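Local atomic coordinates of prolyl oligopeptidase (Novosphingobium capsulatum, PDB entry 1YR2), a protein that probably hydrolyses oligopeptides on the carboxyl side of proline, and far less readily of alanine, as a serine endopeptidase of family S9A. Residues A583-R588 / V645-I650; P597-M602 / D656-V661; I650-A655 / G664-Y669. One frame throughout, in Å; residues are numbered along the deposited sequence.

All three contacts lie in the alpha/beta-hydrolase domain and reach its central sheet. Contacts 1 and 3 share Ile650 and use strand 649-654, one at its start and the other along its length. Every residue that touches in these two is buried. Contact 2, at the other end where strand 594-598 meets the loop after 649-654, is less enclosed, since Val599 and Asp658 are partly exposed. Its centre is about 7 Å from that of contact 3, and Val599 N and Thr653 O, 2.9 Å apart, probably form a hydrogen bond between them. Contact 1 has a hydrogen bond across it. Contact 2 sets valine methyls against backbone carbonyls, and contact 3 packs side chains without a hydrogen bond.

Contact 1 of 3, residues A583-R588 / V645-I650; sequences AVTNQR and VDYPAI
The last turn of helix 576-587 packs on the chain entering strand 649-654 of the alpha/beta-hydrolase domain, and here Thr585 and Asn586 meet Tyr647, Pro648 and Ile650. The polar link is a hydrogen bond donated by Tyr647 OH to Asn586 OD1, 2.7 Å long. The angle at the amide oxygen is 128°, and the hydroxyl is tilted 29° from the carbonyl plane. OD1 sits at the ring edge, with amide and ring planes 60° apart. Both groups have second partners: Asn586 ND2 bonds Pro637 O, and Tyr647 OH bonds Arg642 N. These bonds fix which way the buried amide is turned. Helix 576-587 is the one that follows the probable nucleophile elbow at Ser575, and this contact is at its far end. Thr585 holds the apolar part. Its CG2 lies anti to the backbone N, while OG1 turns back to bond Ile581 O within the helix. This brings Thr585 CG2 against the incoming chain, 3.8 Å from Tyr647 CD2 and 3.9 Å from Pro648 CD. Thr585 CG2 and Ile650 CD1 meet tip to tip at 3.8 Å. A phenylalanine in place of Tyr647 would probably leave Asn586 OD1 and Arg642 N without their shared mate. Thr585 O stands 4.0 Å above one face of the Tyr647 ring, offset toward its rim.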
ATOM      1  N   ALA A 583      -9.053   0.197 -22.909  1.00 12.82           N
ATOM      2  CA  ALA A 583      -9.255  -0.999 -23.692  1.00 11.69           C
ATOM      3  C   ALA A 583     -10.692  -1.534 -23.525  1.00 12.19           C
ATOM      4  O   ALA A 583     -11.333  -1.870 -24.505  1.00 11.48           O
ATOM      5  CB  ALA A 583      -8.256  -2.056 -23.308  1.00 13.21           C
ATOM      6  N   VAL A 584     -11.203  -1.619 -22.294  1.00 10.79           N
ATOM      7  CA  VAL A 584     -12.554  -2.149 -22.104  1.00 11.44           C
ATOM      8  C   VAL A 584     -13.605  -1.129 -22.629  1.00 11.47           C
ATOM      9  O   VAL A 584     -14.691  -1.518 -23.047  1.00 13.01           O
ATOM     10  CB  VAL A 584     -12.859  -2.570 -20.643  1.00 10.04           C
ATOM     11  CG1 VAL A 584     -11.869  -3.579 -20.185  1.00 10.98           C
ATOM     12  CG2 VAL A 584     -12.926  -1.315 -19.678  1.00 10.15           C
ATOM     13  N   THR A 585     -13.275   0.154 -22.648  1.00 11.76           N
ATOM     14  CA  THR A 585     -14.178   1.172 -23.183  1.00 11.14           C
ATOM     15  C   THR A 585     -14.368   0.969 -24.716  1.00 11.22           C
ATOM     16  O   THR A 585     -15.464   1.075 -25.209  1.00 12.29           O
ATOM     17  CB  THR A 585     -13.672   2.613 -22.875  1.00 10.40           C
ATOM     18  OG1 THR A 585     -13.775   2.926 -21.463  1.00 12.23           O
ATOM     19  CG2 THR A 585     -14.550   3.634 -23.575  1.00 13.13           C
ATOM     20  N   ASN A 586     -13.299   0.667 -25.445  1.00 11.61           N
ATOM     21  CA  ASN A 586     -13.400   0.338 -26.874  1.00 11.44           C
ATOM     22  C   ASN A 586     -14.166  -0.939 -27.105  1.00 12.86           C
ATOM     23  O   ASN A 586     -14.927  -1.016 -28.062  1.00 13.72           O
ATOM     24  CB  ASN A 586     -12.015   0.214 -27.520  1.00 11.49           C
ATOM     25  CG  ASN A 586     -11.339   1.531 -27.705  1.00 11.65           C
ATOM     26  OD1 ASN A 586     -12.012   2.553 -27.825  1.00 11.05           O
ATOM     27  ND2 ASN A 586     -10.015   1.537 -27.726  1.00 10.10           N
ATOM     28  N   GLN A 587     -13.937  -1.962 -26.270  1.00 12.65           N
ATOM     29  CA  GLN A 587     -14.483  -3.305 -26.517  1.00 12.48           C
ATOM     30  C   GLN A 587     -15.969  -3.400 -26.128  1.00 12.48           C
ATOM     31  O   GLN A 587     -16.778  -4.029 -26.842  1.00 12.22           O
ATOM     32  CB  GLN A 587     -13.631  -4.382 -25.811  1.00 12.84           C
ATOM     33  CG  GLN A 587     -12.209  -4.442 -26.319  1.00 13.99           C
ATOM     34  CD  GLN A 587     -11.313  -5.489 -25.618  1.00 16.03           C
ATOM     35  OE1 GLN A 587     -11.772  -6.230 -24.761  1.00 17.67           O
ATOM     36  NE2 GLN A 587     -10.036  -5.555 -26.023  1.00 15.41           N
ATOM     37  N   ARG A 588     -16.343  -2.737 -25.031  1.00 11.92           N
ATOM     38  CA  ARG A 588     -17.711  -2.810 -24.499  1.00 13.43           C
ATOM     39  C   ARG A 588     -18.221  -1.455 -24.043  1.00 13.30           C
ATOM     40  O   ARG A 588     -18.581  -1.272 -22.891  1.00 14.08           O
ATOM     41  CB  ARG A 588     -17.792  -3.820 -23.361  1.00 12.89           C
ATOM     42  CG  ARG A 588     -17.634  -5.243 -23.815  1.00 15.31           C
ATOM     43  CD  ARG A 588     -18.702  -5.751 -24.747  1.00 16.13           C
ATOM     44  NE  ARG A 588     -20.023  -5.530 -24.175  1.00 16.90           N
ATOM     45  CZ  ARG A 588     -20.569  -6.349 -23.267  1.00 19.88           C
ATOM     46  NH1 ARG A 588     -19.940  -7.439 -22.884  1.00 20.35           N
ATOM     47  NH2 ARG A 588     -21.764  -6.094 -22.769  1.00 21.12           N
ATOM     48  N   VAL A 645     -20.551   3.965 -32.881  1.00 17.44           N
ATOM     49  CA  VAL A 645     -20.976   3.299 -31.665  1.00 18.16           C
ATOM     50  C   VAL A 645     -21.012   4.375 -30.580  1.00 16.38           C
ATOM     51  O   VAL A 645     -20.064   5.122 -30.483  1.00 16.09           O
ATOM     52  CB  VAL A 645     -19.902   2.205 -31.368  1.00 18.42           C
ATOM     53  CG1 VAL A 645     -19.979   1.694 -30.006  1.00 21.43           C
ATOM     54  CG2 VAL A 645     -20.056   1.043 -32.407  1.00 21.13           C
ATOM     55  N   ASP A 646     -22.074   4.448 -29.776  1.00 15.86           N
ATOM     56  CA  ASP A 646     -22.129   5.394 -28.661  1.00 15.28           C
ATOM     57  C   ASP A 646     -21.191   4.972 -27.497  1.00 14.13           C
ATOM     58  O   ASP A 646     -21.314   3.881 -26.923  1.00 13.69           O
ATOM     59  CB  ASP A 646     -23.552   5.572 -28.121  1.00 15.91           C
ATOM     60  CG  ASP A 646     -24.488   6.324 -29.104  1.00 19.05           C
ATOM     61  OD1 ASP A 646     -24.049   7.104 -29.980  1.00 20.64           O
ATOM     62  OD2 ASP A 646     -25.707   6.189 -29.037  1.00 24.77           O
ATOM     63  N   TYR A 647     -20.278   5.870 -27.153  1.00 12.88           N
ATOM     64  CA  TYR A 647     -19.311   5.643 -26.101  1.00 12.22           C
ATOM     65  C   TYR A 647     -19.855   6.217 -24.796  1.00 12.56           C
ATOM     66  O   TYR A 647     -20.668   7.134 -24.793  1.00 12.67           O
ATOM     67  CB  TYR A 647     -17.960   6.321 -26.448  1.00 12.35           C
ATOM     68  CG  TYR A 647     -16.985   5.393 -27.187  1.00 12.55           C
ATOM     69  CD1 TYR A 647     -17.400   4.613 -28.283  1.00 12.80           C
ATOM     70  CD2 TYR A 647     -15.685   5.264 -26.772  1.00 12.54           C
ATOM     71  CE1 TYR A 647     -16.525   3.784 -28.939  1.00 12.66           C
ATOM     72  CE2 TYR A 647     -14.784   4.397 -27.435  1.00 11.46           C
ATOM     73  CZ  TYR A 647     -15.204   3.708 -28.520  1.00 11.95           C
ATOM     74  OH  TYR A 647     -14.329   2.843 -29.113  1.00 12.41           O
ATOM     75  N   PRO A 648     -19.338   5.728 -23.686  1.00 12.60           N
ATOM     76  CA  PRO A 648     -19.627   6.348 -22.404  1.00 12.52           C
ATOM     77  C   PRO A 648     -19.112   7.790 -22.354  1.00 12.40           C
ATOM     78  O   PRO A 648     -18.312   8.247 -23.194  1.00 13.83           O
ATOM     79  CB  PRO A 648     -18.846   5.495 -21.406  1.00 12.49           C
ATOM     80  CG  PRO A 648     -18.132   4.476 -22.158  1.00 14.38           C
ATOM     81  CD  PRO A 648     -18.361   4.625 -23.585  1.00 11.05           C
ATOM     82  N   ALA A 649     -19.568   8.500 -21.352  1.00 11.28           N
ATOM     83  CA  ALA A 649     -18.905   9.774 -20.987  1.00 11.56           C
ATOM     84  C   ALA A 649     -17.515   9.402 -20.486  1.00 11.06           C
ATOM     85  O   ALA A 649     -17.372   8.442 -19.736  1.00 12.68           O
ATOM     86  CB  ALA A 649     -19.681  10.490 -19.917  1.00 11.32           C
ATOM     87  N   ILE A 650     -16.494  10.169 -20.865  1.00 10.94           N
ATOM     88  CA  ILE A 650     -15.128   9.851 -20.546  1.00 10.62           C
ATOM     89  C   ILE A 650     -14.405  11.098 -20.115  1.00 12.28           C
ATOM     90  O   ILE A 650     -14.508  12.130 -20.793  1.00 13.28           O
ATOM     91  CB  ILE A 650     -14.381   9.246 -21.771  1.00 10.85           C
ATOM     92  CG1 ILE A 650     -15.032   7.951 -22.246  1.00 11.83           C
ATOM     93  CG2 ILE A 650     -12.909   9.003 -21.442  1.00 11.50           C
ATOM     94  CD1 ILE A 650     -14.489   7.419 -23.568  1.00 12.98           C
TER

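Contact 2 of 3, residues P597-M602 / D656-V661; sequences PAVGVM and DTDDRV
Val661 and Val599 are at the centre of this contact, with Asp658 beside them. Val661 faces the turn that follows strand 594-598, and its two methyls touch the backbone there. Its CG1 is anti to the backbone N (chi1 -178°). Val661 CG1 comes within 3.4 Å of Val599 O and 3.5 Å of Gly600 O. CG2, the other branch, also lies near Val599 O, so the two methyls straddle that carbonyl oxygen. The CB atoms of Val599 and Val661 are 4.5 Å apart. Val601 joins from the same turn, with its CG2 4.3 Å from Val661 CG1. No hydrogen bond crosses between the segments, and the fit is one of methyls on carbonyls and on other methyls.

Val599 has a left-handed helical backbone, which is uncommon for a beta-branched residue. Val599 CG1 lies 3.6 Å from Asp658 OD2, and the two side chains cross at about a right angle. The other carboxylate oxygen, OD1, holds its own loop together. Asp658 OD1 accepts from Arg660 N at 2.9 Å, nearly in line with the C-O bond, and from Val661 N at 3.1 Å, from above the carboxylate plane. The first bond makes an Asx turn, and the second fits an Asx motif. Together they fix the carboxylate and the start of Val661.

In alpha/beta hydrolases the loop after the strand equivalent to 649-654, here the one holding 656-661, commonly carries the acid of the catalytic triad. Consistent with an active-site edge, the side chains of Val599 and Arg660 both touch Ser575 of the probable nucleophile elbow. Strand 594-598 bonds through its backbone to strand 649-654 at Thr653 and, across its other edge, to Gly573 and Ser575. Val601 and Met602 then rest on His665 of helix 664-675.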
ATOM      1  N   PRO A 597     -10.022   7.262 -17.220  1.00 12.06           N
ATOM      2  CA  PRO A 597      -8.638   6.769 -17.210  1.00 12.00           C
ATOM      3  C   PRO A 597      -7.677   7.849 -16.778  1.00 12.72           C
ATOM      4  O   PRO A 597      -7.643   8.830 -17.467  1.00 12.91           O
ATOM      5  CB  PRO A 597      -8.389   6.406 -18.668  1.00 11.91           C
ATOM      6  CG  PRO A 597      -9.300   7.286 -19.443  1.00 12.07           C
ATOM      7  CD  PRO A 597     -10.452   7.667 -18.566  1.00 11.38           C
ATOM      8  N   ALA A 598      -6.907   7.644 -15.711  1.00 12.99           N
ATOM      9  CA  ALA A 598      -5.828   8.533 -15.317  1.00 13.81           C
ATOM     10  C   ALA A 598      -4.495   8.072 -15.872  1.00 13.00           C
ATOM     11  O   ALA A 598      -4.171   6.898 -15.815  1.00 13.54           O
ATOM     12  CB  ALA A 598      -5.754   8.615 -13.810  1.00 13.73           C
ATOM     13  N   VAL A 599      -3.738   8.996 -16.457  1.00 12.94           N
ATOM     14  CA  VAL A 599      -2.371   8.768 -16.900  1.00 14.39           C
ATOM     15  C   VAL A 599      -2.172   7.444 -17.612  1.00 14.16           C
ATOM     16  O   VAL A 599      -1.229   6.663 -17.301  1.00 14.22           O
ATOM     17  CB  VAL A 599      -1.328   9.003 -15.736  1.00 14.70           C
ATOM     18  CG1 VAL A 599      -1.418  10.503 -15.257  1.00 16.43           C
ATOM     19  CG2 VAL A 599      -1.563   8.111 -14.557  1.00 16.77           C
ATOM     20  N   GLY A 600      -3.065   7.169 -18.560  1.00 14.23           N
ATOM     21  CA  GLY A 600      -3.176   5.821 -19.125  1.00 14.02           C
ATOM     22  C   GLY A 600      -2.133   5.631 -20.224  1.00 13.73           C
ATOM     23  O   GLY A 600      -1.737   6.604 -20.902  1.00 14.21           O
ATOM     24  N   VAL A 601      -1.641   4.413 -20.365  1.00 13.70           N
ATOM     25  CA  VAL A 601      -0.781   4.037 -21.490  1.00 15.26           C
ATOM     26  C   VAL A 601      -1.652   3.733 -22.733  1.00 14.70           C
ATOM     27  O   VAL A 601      -2.004   2.594 -22.986  1.00 17.29           O
ATOM     28  CB  VAL A 601       0.120   2.798 -21.124  1.00 15.50           C
ATOM     29  CG1 VAL A 601       1.171   2.609 -22.145  1.00 16.21           C
ATOM     30  CG2 VAL A 601       0.766   2.973 -19.729  1.00 17.84           C
ATOM     31  N   MET A 602      -1.987   4.753 -23.505  1.00 14.34           N
ATOM     32  CA  MET A 602      -3.019   4.651 -24.542  1.00 13.47           C
ATOM     33  C   MET A 602      -2.487   4.259 -25.922  1.00 13.94           C
ATOM     34  O   MET A 602      -3.208   3.632 -26.676  1.00 13.17           O
ATOM     35  CB  MET A 602      -3.842   5.944 -24.611  1.00 13.80           C
ATOM     36  CG  MET A 602      -4.466   6.345 -23.269  1.00 14.47           C
ATOM     37  SD  MET A 602      -5.340   4.928 -22.424  1.00 18.48           S
ATOM     38  CE  MET A 602      -6.745   5.851 -21.736  1.00 19.10           C
ATOM     39  N   ASP A 656       0.217  18.014 -17.396  1.00 17.65           N
ATOM     40  CA  ASP A 656       0.684  18.395 -18.725  1.00 19.22           C
ATOM     41  C   ASP A 656       2.118  17.942 -18.985  1.00 18.51           C
ATOM     42  O   ASP A 656       2.534  17.846 -20.143  1.00 18.26           O
ATOM     43  CB  ASP A 656       0.519  19.904 -18.974  1.00 20.51           C
ATOM     44  CG  ASP A 656       1.370  20.756 -18.072  1.00 24.41           C
ATOM     45  OD1 ASP A 656       1.703  20.343 -16.934  1.00 31.03           O
ATOM     46  OD2 ASP A 656       1.733  21.891 -18.415  1.00 33.91           O
ATOM     47  N   THR A 657       2.834  17.643 -17.903  1.00 18.18           N
ATOM     48  CA  THR A 657       4.077  16.863 -17.939  1.00 19.29           C
ATOM     49  C   THR A 657       4.029  15.720 -16.940  1.00 19.59           C
ATOM     50  O   THR A 657       3.389  15.808 -15.870  1.00 18.92           O
ATOM     51  CB  THR A 657       5.311  17.711 -17.647  1.00 19.45           C
ATOM     52  OG1 THR A 657       5.196  18.330 -16.355  1.00 20.42           O
ATOM     53  CG2 THR A 657       5.406  18.855 -18.648  1.00 21.87           C
ATOM     54  N   ASP A 658       4.751  14.647 -17.274  1.00 19.69           N
ATOM     55  CA  ASP A 658       4.720  13.427 -16.479  1.00 21.82           C
ATOM     56  C   ASP A 658       5.871  12.553 -16.959  1.00 21.79           C
ATOM     57  O   ASP A 658       5.943  12.184 -18.145  1.00 20.82           O
ATOM     58  CB  ASP A 658       3.370  12.715 -16.660  1.00 22.34           C
ATOM     59  CG  ASP A 658       3.140  11.563 -15.671  1.00 26.14           C
ATOM     60  OD1 ASP A 658       4.072  10.713 -15.424  1.00 27.00           O
ATOM     61  OD2 ASP A 658       2.014  11.410 -15.131  1.00 28.24           O
ATOM     62  N   ASP A 659       6.779  12.242 -16.040  1.00 22.35           N
ATOM     63  CA  ASP A 659       7.965  11.440 -16.378  1.00 23.59           C
ATOM     64  C   ASP A 659       7.697   9.961 -16.522  1.00 22.85           C
ATOM     65  O   ASP A 659       8.500   9.241 -17.111  1.00 23.81           O
ATOM     66  CB  ASP A 659       9.025  11.604 -15.315  1.00 24.63           C
ATOM     67  CG  ASP A 659       9.602  12.994 -15.311  1.00 27.96           C
ATOM     68  OD1 ASP A 659       9.795  13.574 -16.401  1.00 32.27           O
ATOM     69  OD2 ASP A 659       9.856  13.588 -14.256  1.00 36.57           O
ATOM     70  N   ARG A 660       6.618   9.518 -15.908  1.00 21.34           N
ATOM     71  CA  ARG A 660       6.347   8.114 -15.801  1.00 20.97           C
ATOM     72  C   ARG A 660       5.535   7.650 -16.977  1.00 18.80           C
ATOM     73  O   ARG A 660       5.978   6.796 -17.695  1.00 17.53           O
ATOM     74  CB  ARG A 660       5.617   7.842 -14.516  1.00 22.17           C
ATOM     75  CG  ARG A 660       5.491   6.395 -14.250  1.00 27.35           C
ATOM     76  CD  ARG A 660       5.064   6.075 -12.834  1.00 34.31           C
ATOM     77  NE  ARG A 660       5.173   4.639 -12.657  1.00 37.59           N
ATOM     78  CZ  ARG A 660       4.229   3.752 -12.931  1.00 43.16           C
ATOM     79  NH1 ARG A 660       3.028   4.126 -13.369  1.00 43.79           N
ATOM     80  NH2 ARG A 660       4.485   2.461 -12.735  1.00 44.11           N
ATOM     81  N   VAL A 661       4.348   8.207 -17.149  1.00 15.93           N
ATOM     82  CA  VAL A 661       3.576   7.973 -18.371  1.00 15.57           C
ATOM     83  C   VAL A 661       3.460   9.303 -19.111  1.00 14.26           C
ATOM     84  O   VAL A 661       2.762  10.177 -18.647  1.00 13.98           O
ATOM     85  CB  VAL A 661       2.162   7.446 -18.081  1.00 14.98           C
ATOM     86  CG1 VAL A 661       1.416   7.176 -19.394  1.00 15.80           C
ATOM     87  CG2 VAL A 661       2.180   6.156 -17.223  1.00 15.20           C
TER

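Contact 3 of 3, residues I650-A655 / G664-Y669; sequences ILVTTA and GHSFKY. Unlike the reference sequence in segment 664-669: Phe667 (reference Leu).
Ser666 on helix 664-675 faces Val652 and Thr654 of strand 649-654. Ser666 CB is 3.6 Å from Val652 CG1 and 3.8 Å from Thr654 CG2, wedged between the two side chains. One bond further, OG is anti to the carbonyl carbon (chi1 -74°). At this tip Ser666 OG again meets Val652 CG1, at 3.6 Å, and approaches Thr654 CB. The small side chain probably allows the close approach here, where the CA atoms of Val652 and Ser666 are 6.8 Å apart.

Val652 uses its two branches differently. CG1 goes to the serine, while Val652 CG2 meets the edge of the Tyr669 ring, 3.9 Å from CE2. Beyond the ring, Tyr669 OH comes near Ile650 CD1, and the two side chains cross at about a right angle.

The strand and helix are the first two elements of a beta-alpha-beta crossover that ends in strand 683-687. The axes of strand 650-654 and helix segment 664-669 run nearly antiparallel, 155° apart, 8.7 Å at closest approach. Strand 683-687 lies next to strand 649-654 in the sheet, and its Ile685 touches both Val652 and Phe667.

At the end of the strand, Thr654 CG2 takes the crowded position between the backbone N and the carbonyl carbon. Besides Ser666, Thr654 CG2 meets Phe667 CE1 at 3.9 Å, the two side chains crossing at about a right angle. Phe667 replaces the leucine of the reference sequence, and its ring also meets that of Trp77. The buried hydroxyl of Thr654 is satisfied close by, with OG1 donating to Ala655 O at 2.7 Å, in the carbonyl plane and on a lone pair. Thr653 points away from the helix and touches Glu705 and Val709 of helix 699-717, which lies against the other face of the sheet.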
ATOM      1  N   ILE A 650     -16.494  10.169 -20.865  1.00 10.94           N
ATOM      2  CA  ILE A 650     -15.128   9.851 -20.546  1.00 10.62           C
ATOM      3  C   ILE A 650     -14.405  11.098 -20.115  1.00 12.28           C
ATOM      4  O   ILE A 650     -14.508  12.130 -20.793  1.00 13.28           O
ATOM      5  CB  ILE A 650     -14.381   9.246 -21.771  1.00 10.85           C
ATOM      6  CG1 ILE A 650     -15.032   7.951 -22.246  1.00 11.83           C
ATOM      7  CG2 ILE A 650     -12.909   9.003 -21.442  1.00 11.50           C
ATOM      8  CD1 ILE A 650     -14.489   7.419 -23.568  1.00 12.98           C
ATOM      9  N   LEU A 651     -13.733  11.026 -18.966  1.00 11.85           N
ATOM     10  CA  LEU A 651     -12.917  12.132 -18.471  1.00 11.45           C
ATOM     11  C   LEU A 651     -11.527  11.555 -18.289  1.00 11.54           C
ATOM     12  O   LEU A 651     -11.224  10.860 -17.287  1.00 11.98           O
ATOM     13  CB  LEU A 651     -13.472  12.684 -17.155  1.00 11.60           C
ATOM     14  CG  LEU A 651     -12.779  13.883 -16.511  1.00 13.67           C
ATOM     15  CD1 LEU A 651     -12.802  15.045 -17.466  1.00 13.31           C
ATOM     16  CD2 LEU A 651     -13.440  14.197 -15.178  1.00 14.08           C
ATOM     17  N   VAL A 652     -10.691  11.833 -19.275  1.00 10.78           N
ATOM     18  CA  VAL A 652      -9.278  11.514 -19.240  1.00 12.38           C
ATOM     19  C   VAL A 652      -8.553  12.494 -18.288  1.00 12.51           C
ATOM     20  O   VAL A 652      -8.811  13.705 -18.308  1.00 13.80           O
ATOM     21  CB  VAL A 652      -8.696  11.603 -20.645  1.00 10.88           C
ATOM     22  CG1 VAL A 652      -7.217  11.242 -20.663  1.00 13.02           C
ATOM     23  CG2 VAL A 652      -9.575  10.798 -21.641  1.00 12.55           C
ATOM     24  N   THR A 653      -7.680  12.009 -17.421  1.00 14.08           N
ATOM     25  CA  THR A 653      -6.933  12.947 -16.537  1.00 14.19           C
ATOM     26  C   THR A 653      -5.456  12.722 -16.616  1.00 14.83           C
ATOM     27  O   THR A 653      -4.984  11.568 -16.699  1.00 13.47           O
ATOM     28  CB  THR A 653      -7.367  12.836 -15.058  1.00 15.23           C
ATOM     29  OG1 THR A 653      -7.085  11.512 -14.612  1.00 13.72           O
ATOM     30  CG2 THR A 653      -8.871  13.003 -14.869  1.00 14.82           C
ATOM     31  N   THR A 654      -4.704  13.816 -16.602  1.00 14.63           N
ATOM     32  CA  THR A 654      -3.236  13.745 -16.574  1.00 15.36           C
ATOM     33  C   THR A 654      -2.725  15.144 -16.270  1.00 15.86           C
ATOM     34  O   THR A 654      -3.465  16.098 -16.446  1.00 14.86           O
ATOM     35  CB  THR A 654      -2.643  13.261 -17.942  1.00 15.63           C
ATOM     36  OG1 THR A 654      -1.217  13.362 -17.947  1.00 15.50           O
ATOM     37  CG2 THR A 654      -3.052  14.199 -19.099  1.00 15.17           C
ATOM     38  N   ALA A 655      -1.487  15.258 -15.791  1.00 16.44           N
ATOM     39  CA  ALA A 655      -0.808  16.555 -15.757  1.00 16.75           C
ATOM     40  C   ALA A 655      -0.218  16.790 -17.137  1.00 17.50           C
ATOM     41  O   ALA A 655      -0.200  15.866 -17.970  1.00 17.51           O
ATOM     42  CB  ALA A 655       0.290  16.583 -14.701  1.00 17.83           C
ATOM     43  N   GLY A 664       1.418  12.656 -23.690  1.00 14.10           N
ATOM     44  CA  GLY A 664       1.070  12.430 -25.060  1.00 13.30           C
ATOM     45  C   GLY A 664       0.136  11.268 -25.302  1.00 13.33           C
ATOM     46  O   GLY A 664      -0.643  11.319 -26.245  1.00 14.12           O
ATOM     47  N   HIS A 665       0.241  10.191 -24.516  1.00 12.40           N
ATOM     48  CA  HIS A 665      -0.703   9.087 -24.605  1.00 13.49           C
ATOM     49  C   HIS A 665      -2.145   9.610 -24.430  1.00 12.74           C
ATOM     50  O   HIS A 665      -3.018   9.344 -25.256  1.00 12.64           O
ATOM     51  CB  HIS A 665      -0.448   8.020 -23.524  1.00 12.66           C
ATOM     52  CG  HIS A 665       0.786   7.194 -23.727  1.00 15.24           C
ATOM     53  ND1 HIS A 665       0.859   6.180 -24.660  1.00 12.64           N
ATOM     54  CD2 HIS A 665       1.982   7.203 -23.077  1.00 15.21           C
ATOM     55  CE1 HIS A 665       2.056   5.620 -24.592  1.00 15.52           C
ATOM     56  NE2 HIS A 665       2.750   6.203 -23.619  1.00 14.49           N
ATOM     57  N   SER A 666      -2.380  10.321 -23.336  1.00 12.14           N
ATOM     58  CA  SER A 666      -3.704  10.864 -23.031  1.00 12.69           C
ATOM     59  C   SER A 666      -4.151  11.931 -24.040  1.00 13.41           C
ATOM     60  O   SER A 666      -5.299  12.022 -24.400  1.00 12.35           O
ATOM     61  CB  SER A 666      -3.729  11.429 -21.624  1.00 13.40           C
ATOM     62  OG  SER A 666      -3.758  10.424 -20.643  1.00 13.50           O
ATOM     63  N   PHE A 667      -3.221  12.767 -24.477  1.00 13.58           N
ATOM     64  CA  PHE A 667      -3.538  13.811 -25.400  1.00 12.22           C
ATOM     65  C   PHE A 667      -4.003  13.188 -26.709  1.00 12.56           C
ATOM     66  O   PHE A 667      -5.027  13.613 -27.253  1.00 13.11           O
ATOM     67  CB  PHE A 667      -2.316  14.695 -25.675  1.00 11.84           C
ATOM     68  CG  PHE A 667      -1.813  15.522 -24.496  1.00 10.20           C
ATOM     69  CD1 PHE A 667      -2.479  15.599 -23.271  1.00 11.10           C
ATOM     70  CD2 PHE A 667      -0.606  16.233 -24.656  1.00 12.15           C
ATOM     71  CE1 PHE A 667      -1.968  16.317 -22.249  1.00 12.47           C
ATOM     72  CE2 PHE A 667      -0.083  16.989 -23.626  1.00 15.51           C
ATOM     73  CZ  PHE A 667      -0.766  17.068 -22.435  1.00 14.55           C
ATOM     74  N   LYS A 668      -3.271  12.218 -27.267  1.00 12.72           N
ATOM     75  CA  LYS A 668      -3.630  11.641 -28.594  1.00 13.03           C
ATOM     76  C   LYS A 668      -4.924  10.855 -28.504  1.00 13.10           C
ATOM     77  O   LYS A 668      -5.744  10.885 -29.421  1.00 12.54           O
ATOM     78  CB  LYS A 668      -2.522  10.704 -29.110  1.00 13.40           C
ATOM     79  CG  LYS A 668      -1.240  11.474 -29.494  1.00 16.79           C
ATOM     80  CD  LYS A 668      -0.375  10.673 -30.465  1.00 17.76           C
ATOM     81  CE  LYS A 668      -0.165   9.260 -30.006  1.00 15.56           C
ATOM     82  NZ  LYS A 668       0.854   8.577 -30.829  1.00 14.42           N
ATOM     83  N   TYR A 669      -5.111  10.155 -27.381  1.00 11.86           N
ATOM     84  CA  TYR A 669      -6.326   9.378 -27.131  1.00 11.41           C
ATOM     85  C   TYR A 669      -7.547  10.281 -27.088  1.00 11.74           C
ATOM     86  O   TYR A 669      -8.548   9.972 -27.701  1.00 11.25           O
ATOM     87  CB  TYR A 669      -6.188   8.598 -25.810  1.00 10.85           C
ATOM     88  CG  TYR A 669      -7.406   7.899 -25.376  1.00  9.89           C
ATOM     89  CD1 TYR A 669      -7.821   6.729 -26.010  1.00 11.88           C
ATOM     90  CD2 TYR A 669      -8.091   8.304 -24.244  1.00 12.05           C
ATOM     91  CE1 TYR A 669      -8.977   6.038 -25.588  1.00 10.66           C
ATOM     92  CE2 TYR A 669      -9.234   7.621 -23.813  1.00 11.75           C
ATOM     93  CZ  TYR A 669      -9.651   6.473 -24.470  1.00 12.31           C
ATOM     94  OH  TYR A 669     -10.776   5.820 -24.012  1.00 10.99           O
TER